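Long-range contact in beta subunit of photoactivated adenylyl cyclase (Beggiatoa sp. PS, PDB 5M27), which probably makes cyclic AMP from ATP under blue light, sensed by a flavin-binding domain joined to a class III cyclase domain: residues I155-D160 against I249-G254. Sequence-based numbering, arbitrary orientation.
Sequences IIFFSD and IGLSYG. With CA (calcium ion), chain L.
The carbonyl oxygen of Phe158 is gripped from the opposing strand by Gly250 N at 2.7 Å, nearly in line with the C=O bond, and more weakly by the CA-H of Ile249. Phe158 N returns a bond to Gly250 O (2.9 Å) that is almost straight, at 168°. Ile156 and Ser252 form the next such pair; there Ile156 N reaches Ser252 O at 2.8 Å and Ser252 N bonds back to Ile156 O. These antiparallel strands, 150-161 and 247-258, belong to the central sheet of the cyclase domain. At the end of the first, Asp160 OD2 binds the calcium ion at 2.6 Å together with Asp204 OD2 and Ile161 O, the two-aspartate metal site of class III cyclases.

The face that carries Ile155, Phe157, Ile249 and Leu251 is mostly hydrophobic and packs partly on helix 215-235. The Phe157 ring, its CG anti to the backbone N (chi1 170°), leans over the second strand: CD2 meets Leu251 CD2 at 3.6 Å and CE2 meets Ile249 CG2 at 3.6 Å, so one side of the flat ring rests obliquely on two branched aliphatic chains. Putting an alanine here would probably open a gap beside Ile249 and Leu251 and leave both methyls without their aromatic partner.

On the other face, beneath helix 274-285, small residues suit the close approach: Gly250 adds no bulk opposite Phe158, whose ring reaches Ala279 and Ala280. Ser252 OG lies 3.4 Å from Ile156 CB, its polar need met by a hydrogen bond with Ala275 O of that helix.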
loop_
_atom_site.group_PDB
_atom_site.type_symbol
_atom_site.label_atom_id
_atom_site.label_comp_id
_atom_site.label_asym_id
_atom_site.label_seq_id
_atom_site.Cartn_x
_atom_site.Cartn_y
_atom_site.Cartn_z
ATOM N N ILE B 155 -16.799 -8.668 -9.222
ATOM C CA ILE B 155 -16.843 -9.916 -8.482
ATOM C C ILE B 155 -15.706 -9.841 -7.477
ATOM O O ILE B 155 -14.560 -9.581 -7.857
ATOM C CB ILE B 155 -16.713 -11.130 -9.410
ATOM C CG1 ILE B 155 -18.034 -11.340 -10.162
ATOM C CG2 ILE B 155 -16.283 -12.389 -8.625
ATOM C CD1 ILE B 155 -17.933 -12.252 -11.361
ATOM N N ILE B 156 -16.023 -10.014 -6.200
ATOM C CA ILE B 156 -15.007 -9.999 -5.153
ATOM C C ILE B 156 -14.592 -11.437 -4.833
ATOM O O ILE B 156 -15.444 -12.322 -4.685
ATOM C CB ILE B 156 -15.507 -9.261 -3.904
ATOM C CG1 ILE B 156 -15.982 -7.850 -4.306
ATOM C CG2 ILE B 156 -14.402 -9.233 -2.803
ATOM C CD1 ILE B 156 -14.896 -7.016 -5.009
ATOM N N PHE B 157 -13.288 -11.655 -4.728
ATOM C CA PHE B 157 -12.686 -12.957 -4.419
ATOM C C PHE B 157 -12.015 -12.835 -3.065
ATOM O O PHE B 157 -11.250 -11.884 -2.837
ATOM C CB PHE B 157 -11.670 -13.334 -5.507
ATOM C CG PHE B 157 -10.778 -14.544 -5.197
ATOM C CD1 PHE B 157 -9.696 -14.448 -4.314
ATOM C CD2 PHE B 157 -10.926 -15.723 -5.927
ATOM C CE1 PHE B 157 -8.873 -15.543 -4.068
ATOM C CE2 PHE B 157 -10.072 -16.847 -5.689
ATOM C CZ PHE B 157 -9.058 -16.743 -4.764
ATOM N N PHE B 158 -12.315 -13.781 -2.169
ATOM C CA PHE B 158 -11.623 -13.918 -0.890
ATOM C C PHE B 158 -11.210 -15.370 -0.694
ATOM O O PHE B 158 -12.035 -16.278 -0.850
ATOM C CB PHE B 158 -12.505 -13.498 0.288
ATOM C CG PHE B 158 -12.219 -12.128 0.790
ATOM C CD1 PHE B 158 -11.079 -11.878 1.497
ATOM C CD2 PHE B 158 -13.110 -11.087 0.560
ATOM C CE1 PHE B 158 -10.797 -10.610 1.956
ATOM C CE2 PHE B 158 -12.845 -9.812 1.029
ATOM C CZ PHE B 158 -11.683 -9.581 1.729
ATOM N N SER B 159 -9.954 -15.588 -0.317
ATOM C CA SER B 159 -9.474 -16.918 0.042
ATOM C C SER B 159 -8.536 -16.807 1.233
ATOM O O SER B 159 -7.896 -15.766 1.444
ATOM C CB SER B 159 -8.750 -17.627 -1.126
ATOM O OG SER B 159 -7.465 -17.087 -1.393
ATOM N N ASP B 160 -8.463 -17.875 2.027
ATOM C CA ASP B 160 -7.471 -17.886 3.093
ATOM C C ASP B 160 -7.138 -19.325 3.465
ATOM O O ASP B 160 -7.787 -20.279 3.030
ATOM C CB ASP B 160 -7.928 -17.056 4.308
ATOM C CG ASP B 160 -8.726 -17.846 5.318
ATOM O OD1 ASP B 160 -9.490 -18.729 4.912
ATOM O OD2 ASP B 160 -8.617 -17.565 6.534
ATOM N N ILE B 249 -12.528 -20.550 -0.423
ATOM C CA ILE B 249 -12.738 -19.383 -1.271
ATOM C C ILE B 249 -14.195 -18.949 -1.236
ATOM O O ILE B 249 -15.109 -19.773 -1.369
ATOM C CB ILE B 249 -12.305 -19.672 -2.728
ATOM C CG1 ILE B 249 -10.837 -20.137 -2.759
ATOM C CG2 ILE B 249 -12.575 -18.442 -3.628
ATOM C CD1 ILE B 249 -10.400 -20.760 -4.047
ATOM N N GLY B 250 -14.402 -17.640 -1.122
ATOM C CA GLY B 250 -15.715 -17.047 -1.291
ATOM C C GLY B 250 -15.705 -16.063 -2.452
ATOM O O GLY B 250 -14.711 -15.362 -2.690
ATOM N N LEU B 251 -16.828 -16.009 -3.167
ATOM C CA LEU B 251 -17.027 -15.028 -4.233
ATOM C C LEU B 251 -18.360 -14.322 -4.020
ATOM O O LEU B 251 -19.355 -14.953 -3.659
ATOM C CB LEU B 251 -16.995 -15.672 -5.630
ATOM C CG LEU B 251 -15.826 -16.586 -6.072
ATOM C CD1 LEU B 251 -16.109 -17.197 -7.462
ATOM C CD2 LEU B 251 -14.495 -15.830 -6.082
ATOM N N SER B 252 -18.376 -13.019 -4.274
ATOM C CA SER B 252 -19.584 -12.208 -4.227
ATOM C C SER B 252 -19.600 -11.306 -5.454
ATOM O O SER B 252 -18.592 -11.147 -6.147
ATOM C CB SER B 252 -19.646 -11.355 -2.960
ATOM O OG SER B 252 -18.571 -10.409 -2.960
ATOM N N TYR B 253 -20.757 -10.700 -5.709
ATOM C CA TYR B 253 -20.922 -9.785 -6.826
ATOM C C TYR B 253 -21.759 -8.602 -6.370
ATOM O O TYR B 253 -22.861 -8.786 -5.831
ATOM C CB TYR B 253 -21.610 -10.476 -8.026
ATOM C CG TYR B 253 -21.949 -9.520 -9.162
ATOM C CD1 TYR B 253 -20.950 -9.027 -10.000
ATOM C CD2 TYR B 253 -23.261 -9.126 -9.404
ATOM C CE1 TYR B 253 -21.247 -8.154 -11.044
ATOM C CE2 TYR B 253 -23.564 -8.242 -10.439
ATOM C CZ TYR B 253 -22.552 -7.768 -11.253
ATOM O OH TYR B 253 -22.856 -6.903 -12.287
ATOM N N GLY B 254 -21.276 -7.400 -6.642
ATOM C CA GLY B 254 -22.053 -6.222 -6.291
ATOM C C GLY B 254 -21.383 -4.954 -6.775
ATOM O O GLY B 254 -20.263 -4.972 -7.313
HETATM CA CA CA L . -7.113 -18.755 8.244
HETATM O O HOH W 1 -6.243 -16.653 9.597
#